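PDB 7BTU: putative tRNA (Adenine(37)-N6)-methyltransferase, which probably methylates the threonylcarbamoyladenosine at position 37 of tRNA, using S-adenosyl-L-methionine as the methyl donor. Local coordinates for residues L56-F68 against R101-F115. Sequence-based numbering, arbitrary orientation.
Sequences LEQVSHVWLLFLF and RPNGIGQSVVRLEGF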
loop_
_atom_site.group_PDB
_atom_site.type_symbol
_atom_site.label_atom_id
_atom_site.label_comp_id
_atom_site.label_asym_id
_atom_site.label_seq_id
_atom_site.Cartn_x
_atom_site.Cartn_y
_atom_site.Cartn_z
ATOM N N LEU B 56 -10.753 -1.560 14.559
ATOM C CA LEU B 56 -9.653 -0.609 14.412
ATOM C C LEU B 56 -9.015 -0.208 15.736
ATOM O O LEU B 56 -7.905 0.341 15.734
ATOM C CB LEU B 56 -10.152 0.629 13.647
ATOM C CG LEU B 56 -10.247 0.331 12.148
ATOM C CD1 LEU B 56 -10.701 1.565 11.333
ATOM C CD2 LEU B 56 -8.952 -0.283 11.537
ATOM N N GLU B 57 -9.634 -0.538 16.871
ATOM C CA GLU B 57 -8.996 -0.280 18.162
ATOM C C GLU B 57 -7.684 -1.037 18.337
ATOM O O GLU B 57 -6.860 -0.637 19.161
ATOM C CB GLU B 57 -9.928 -0.681 19.317
ATOM C CG GLU B 57 -11.353 -0.097 19.283
ATOM C CD GLU B 57 -12.368 -0.924 18.419
ATOM O OE1 GLU B 57 -11.930 -1.795 17.626
ATOM O OE2 GLU B 57 -13.609 -0.670 18.534
ATOM N N GLN B 58 -7.480 -2.131 17.625
ATOM C CA GLN B 58 -6.281 -2.956 17.763
ATOM C C GLN B 58 -5.175 -2.583 16.760
ATOM O O GLN B 58 -4.146 -3.261 16.676
ATOM C CB GLN B 58 -6.678 -4.438 17.567
ATOM C CG GLN B 58 -7.960 -4.878 18.334
ATOM C CD GLN B 58 -8.702 -6.101 17.681
ATOM O OE1 GLN B 58 -8.077 -7.084 17.262
ATOM N NE2 GLN B 58 -10.037 -6.035 17.633
ATOM N N VAL B 59 -5.363 -1.521 16.005
ATOM C CA VAL B 59 -4.553 -1.224 14.836
ATOM C C VAL B 59 -3.915 0.151 15.024
ATOM O O VAL B 59 -4.630 1.133 15.240
ATOM C CB VAL B 59 -5.424 -1.241 13.572
ATOM C CG1 VAL B 59 -4.722 -0.539 12.419
ATOM C CG2 VAL B 59 -5.856 -2.735 13.226
ATOM N N SER B 60 -2.592 0.242 14.869
ATOM C CA SER B 60 -1.970 1.558 15.072
ATOM C C SER B 60 -1.923 2.392 13.789
ATOM O O SER B 60 -1.876 3.632 13.841
ATOM C CB SER B 60 -0.560 1.377 15.627
ATOM O OG SER B 60 0.223 0.670 14.674
ATOM N N HIS B 61 -1.903 1.735 12.624
ATOM C CA HIS B 61 -1.678 2.419 11.362
ATOM C C HIS B 61 -2.644 1.850 10.318
ATOM O O HIS B 61 -2.963 0.657 10.319
ATOM C CB HIS B 61 -0.235 2.191 10.874
ATOM C CG HIS B 61 0.831 2.864 11.695
ATOM N ND1 HIS B 61 1.245 2.393 12.926
ATOM C CD2 HIS B 61 1.590 3.962 11.429
ATOM C CE1 HIS B 61 2.209 3.177 13.391
ATOM N NE2 HIS B 61 2.432 4.143 12.504
ATOM N N VAL B 62 -3.037 2.698 9.363
ATOM C CA VAL B 62 -3.940 2.270 8.304
ATOM C C VAL B 62 -3.387 2.709 6.968
ATOM O O VAL B 62 -2.655 3.706 6.860
ATOM C CB VAL B 62 -5.377 2.810 8.491
ATOM C CG1 VAL B 62 -6.030 2.160 9.734
ATOM C CG2 VAL B 62 -5.421 4.370 8.588
ATOM N N TRP B 63 -3.731 1.930 5.953
ATOM C CA TRP B 63 -3.526 2.310 4.567
ATOM C C TRP B 63 -4.725 3.095 4.101
ATOM O O TRP B 63 -5.863 2.653 4.308
ATOM C CB TRP B 63 -3.367 1.051 3.710
ATOM C CG TRP B 63 -2.031 0.354 3.811
ATOM C CD1 TRP B 63 -1.772 -0.871 4.377
ATOM C CD2 TRP B 63 -0.785 0.805 3.244
ATOM N NE1 TRP B 63 -0.466 -1.190 4.206
ATOM C CE2 TRP B 63 0.169 -0.180 3.521
ATOM C CE3 TRP B 63 -0.400 1.966 2.507
ATOM C CZ2 TRP B 63 1.526 -0.065 3.122
ATOM C CZ3 TRP B 63 0.925 2.075 2.083
ATOM C CH2 TRP B 63 1.885 1.048 2.408
ATOM N N LEU B 64 -4.479 4.223 3.420
ATOM C CA LEU B 64 -5.524 4.945 2.726
ATOM C C LEU B 64 -5.195 4.901 1.237
ATOM O O LEU B 64 -4.085 5.271 0.831
ATOM C CB LEU B 64 -5.639 6.412 3.203
ATOM C CG LEU B 64 -5.942 6.658 4.705
ATOM C CD1 LEU B 64 -5.987 8.165 5.061
ATOM C CD2 LEU B 64 -7.228 5.888 5.170
ATOM N N LEU B 65 -6.154 4.487 0.433
ATOM C CA LEU B 65 -6.094 4.691 -1.008
ATOM C C LEU B 65 -6.891 5.951 -1.289
ATOM O O LEU B 65 -7.996 6.142 -0.735
ATOM C CB LEU B 65 -6.728 3.522 -1.813
ATOM C CG LEU B 65 -6.054 2.187 -1.567
ATOM C CD1 LEU B 65 -6.744 1.031 -2.295
ATOM C CD2 LEU B 65 -4.551 2.226 -1.913
ATOM N N PHE B 66 -6.354 6.796 -2.178
ATOM C CA PHE B 66 -6.933 8.106 -2.384
ATOM C C PHE B 66 -6.724 8.529 -3.825
ATOM O O PHE B 66 -5.991 7.899 -4.598
ATOM C CB PHE B 66 -6.316 9.120 -1.408
ATOM C CG PHE B 66 -4.837 9.344 -1.658
ATOM C CD1 PHE B 66 -3.872 8.571 -0.977
ATOM C CD2 PHE B 66 -4.433 10.325 -2.545
ATOM C CE1 PHE B 66 -2.481 8.785 -1.238
ATOM C CE2 PHE B 66 -3.054 10.584 -2.834
ATOM C CZ PHE B 66 -2.081 9.803 -2.162
ATOM N N LEU B 67 -7.401 9.602 -4.191
ATOM C CA LEU B 67 -7.324 10.123 -5.543
ATOM C C LEU B 67 -6.380 11.309 -5.561
ATOM O O LEU B 67 -6.532 12.206 -4.722
ATOM C CB LEU B 67 -8.698 10.571 -6.016
ATOM C CG LEU B 67 -9.707 9.445 -6.319
ATOM C CD1 LEU B 67 -11.019 10.017 -6.742
ATOM C CD2 LEU B 67 -9.143 8.551 -7.410
ATOM N N PHE B 68 -5.402 11.294 -6.482
ATOM C CA PHE B 68 -4.618 12.495 -6.772
ATOM C C PHE B 68 -5.475 13.489 -7.545
ATOM O O PHE B 68 -6.302 13.105 -8.377
ATOM C CB PHE B 68 -3.397 12.161 -7.624
ATOM C CG PHE B 68 -2.361 11.342 -6.925
ATOM C CD1 PHE B 68 -1.653 11.872 -5.861
ATOM C CD2 PHE B 68 -2.051 10.069 -7.380
ATOM C CE1 PHE B 68 -0.643 11.115 -5.227
ATOM C CE2 PHE B 68 -1.060 9.304 -6.739
ATOM C CZ PHE B 68 -0.377 9.835 -5.667
ATOM N N ARG B 101 -0.232 9.952 -12.691
ATOM C CA ARG B 101 0.018 8.568 -13.086
ATOM C C ARG B 101 -1.272 7.921 -13.600
ATOM O O ARG B 101 -2.369 8.449 -13.375
ATOM C CB ARG B 101 0.611 7.775 -11.915
ATOM C CG ARG B 101 -0.292 7.680 -10.751
ATOM C CD ARG B 101 0.467 7.116 -9.526
ATOM N NE ARG B 101 1.263 5.921 -9.815
ATOM C CZ ARG B 101 2.596 5.893 -9.943
ATOM N NH1 ARG B 101 3.329 7.012 -9.859
ATOM N NH2 ARG B 101 3.185 4.749 -10.222
ATOM N N PRO B 102 -1.161 6.831 -14.368
ATOM C CA PRO B 102 -2.362 6.148 -14.878
ATOM C C PRO B 102 -3.332 5.851 -13.746
ATOM O O PRO B 102 -2.941 5.387 -12.673
ATOM C CB PRO B 102 -1.807 4.853 -15.486
ATOM C CG PRO B 102 -0.404 5.172 -15.863
ATOM C CD PRO B 102 0.085 6.203 -14.862
ATOM N N ASN B 103 -4.595 6.181 -13.973
ATOM C CA ASN B 103 -5.694 5.967 -13.017
ATOM C C ASN B 103 -5.726 6.855 -11.783
ATOM O O ASN B 103 -6.755 6.882 -11.116
ATOM C CB ASN B 103 -5.737 4.509 -12.566
ATOM C CG ASN B 103 -6.187 3.629 -13.685
ATOM O OD1 ASN B 103 -7.134 3.989 -14.362
ATOM N ND2 ASN B 103 -5.438 2.557 -13.988
ATOM N N GLY B 104 -4.665 7.608 -11.482
ATOM C CA GLY B 104 -4.788 8.687 -10.509
ATOM C C GLY B 104 -4.950 8.286 -9.044
ATOM O O GLY B 104 -5.506 9.072 -8.273
ATOM N N ILE B 105 -4.511 7.088 -8.629
ATOM C CA ILE B 105 -4.724 6.601 -7.263
ATOM C C ILE B 105 -3.402 6.572 -6.510
ATOM O O ILE B 105 -2.404 6.095 -7.042
ATOM C CB ILE B 105 -5.353 5.194 -7.270
ATOM C CG1 ILE B 105 -6.710 5.238 -7.944
ATOM C CG2 ILE B 105 -5.574 4.686 -5.798
ATOM C CD1 ILE B 105 -7.162 3.903 -8.289
ATOM N N GLY B 106 -3.393 7.079 -5.273
ATOM C CA GLY B 106 -2.215 7.037 -4.438
ATOM C C GLY B 106 -2.491 6.148 -3.244
ATOM O O GLY B 106 -3.627 5.790 -2.967
ATOM N N GLN B 107 -1.428 5.853 -2.497
ATOM C CA GLN B 107 -1.593 5.053 -1.299
ATOM C C GLN B 107 -0.779 5.736 -0.221
ATOM O O GLN B 107 0.245 6.355 -0.523
ATOM C CB GLN B 107 -1.110 3.641 -1.479
ATOM C CG GLN B 107 0.385 3.636 -1.821
ATOM C CD GLN B 107 0.919 2.261 -2.067
ATOM O OE1 GLN B 107 0.276 1.423 -2.729
ATOM N NE2 GLN B 107 2.086 1.993 -1.493
ATOM N N SER B 108 -1.273 5.703 1.013
ATOM C CA SER B 108 -0.396 6.193 2.056
ATOM C C SER B 108 -0.686 5.455 3.365
ATOM O O SER B 108 -1.819 5.014 3.617
ATOM C CB SER B 108 -0.515 7.704 2.184
ATOM O OG SER B 108 -1.546 8.092 3.028
ATOM N N VAL B 109 0.365 5.296 4.181
ATOM C CA VAL B 109 0.224 4.692 5.505
ATOM C C VAL B 109 0.276 5.827 6.499
ATOM O O VAL B 109 1.125 6.727 6.380
ATOM C CB VAL B 109 1.284 3.607 5.792
ATOM C CG1 VAL B 109 2.687 4.059 5.443
ATOM C CG2 VAL B 109 1.234 3.189 7.283
ATOM N N VAL B 110 -0.684 5.831 7.436
ATOM C CA VAL B 110 -0.822 6.940 8.365
ATOM C C VAL B 110 -1.083 6.348 9.729
ATOM O O VAL B 110 -1.686 5.289 9.854
ATOM C CB VAL B 110 -1.954 7.907 7.870
ATOM C CG1 VAL B 110 -3.287 7.239 7.856
ATOM C CG2 VAL B 110 -2.020 9.181 8.639
ATOM N N ARG B 111 -0.672 7.066 10.756
ATOM C CA ARG B 111 -0.948 6.653 12.119
ATOM C C ARG B 111 -2.403 6.951 12.449
ATOM O O ARG B 111 -2.894 8.059 12.189
ATOM C CB ARG B 111 -0.030 7.413 13.095
ATOM C CG ARG B 111 -0.309 6.984 14.543
ATOM C CD ARG B 111 0.473 5.742 14.840
ATOM N NE ARG B 111 0.753 5.620 16.274
ATOM C CZ ARG B 111 -0.139 5.161 17.139
ATOM N NH1 ARG B 111 -1.347 4.777 16.697
ATOM N NH2 ARG B 111 0.175 5.078 18.437
ATOM N N LEU B 112 -3.114 5.941 12.990
ATOM C CA LEU B 112 -4.506 6.087 13.396
ATOM C C LEU B 112 -4.486 6.475 14.878
ATOM O O LEU B 112 -4.078 5.672 15.721
ATOM C CB LEU B 112 -5.286 4.769 13.187
ATOM C CG LEU B 112 -6.736 4.795 13.646
ATOM C CD1 LEU B 112 -7.527 5.868 12.870
ATOM C CD2 LEU B 112 -7.400 3.388 13.343
ATOM N N GLU B 113 -4.886 7.711 15.189
ATOM C CA GLU B 113 -4.900 8.130 16.595
ATOM C C GLU B 113 -6.148 7.637 17.297
ATOM O O GLU B 113 -6.137 7.470 18.511
ATOM C CB GLU B 113 -4.837 9.655 16.707
ATOM C CG GLU B 113 -3.500 10.219 16.217
ATOM C CD GLU B 113 -2.324 9.909 17.199
ATOM O OE1 GLU B 113 -1.140 9.972 16.794
ATOM O OE2 GLU B 113 -2.594 9.583 18.374
ATOM N N GLY B 114 -7.233 7.455 16.560
ATOM C CA GLY B 114 -8.485 7.039 17.176
ATOM C C GLY B 114 -9.604 7.246 16.172
ATOM O O GLY B 114 -9.386 7.738 15.062
ATOM N N PHE B 115 -10.814 6.888 16.588
ATOM C CA PHE B 115 -11.911 7.034 15.652
ATOM C C PHE B 115 -13.228 7.102 16.405
ATOM O O PHE B 115 -13.319 6.738 17.581
ATOM C CB PHE B 115 -11.938 5.867 14.663
ATOM C CG PHE B 115 -12.148 4.524 15.301
ATOM C CD1 PHE B 115 -11.054 3.776 15.735
ATOM C CD2 PHE B 115 -13.431 3.992 15.454
ATOM C CE1 PHE B 115 -11.223 2.527 16.336
ATOM C CE2 PHE B 115 -13.606 2.717 16.024
ATOM C CZ PHE B 115 -12.495 1.987 16.453
HETATM O O HOH W 1 -5.010 3.367 16.757
HETATM O O HOH W 2 -7.302 11.025 -9.678
#
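G106 is the hollow that two phenylalanines fill. The F66 ring lies over it, with G106 CA 3.8 Å from the ring centroid. F66 CG sits between its backbone N and carbonyl carbon (chi1 65°), which turns the ring across to the glycine. F68 reaches the same carbon: its CE2 is 3.4 Å from G106 CA. With no side chain, G106 lets both rings come down onto its CA. On this face V62 and V110 lie side by side, V62 CG2 3.6 Å from V110 CG1. L64 CD1 also packs on V110 CG1.

The opposite face holds H61, W63, L65 and L67. V109 CB sits over the six-membered ring of W63, a CH-pi contact. W63 NE1 hydrogen-bonds D144 OD2. R111 bends at chi2 (84°) and lays its CD over the H61 ring, 3.6 Å from the centroid. R111 NH1 then donates a hydrogen bond to S60 O, 3.1 Å away, on a lone pair. L112 N also donates a hydrogen bond to S60 O, which therefore has two donors. Farther along, L56 CB touches F115 CE1 at 3.5 Å, and E57 CD meets the ring edge in plane at CZ. E57 OE1 takes a hydrogen bond from G55 N.

Paired backbone bonds run from V62–V110 to F66–G106. Strand 132-138 borders 61-67, and 119-123 borders 105-116. The pair is thus two neighbouring antiparallel strands of the closed six-stranded beta barrel of the TrmO N-terminal domain.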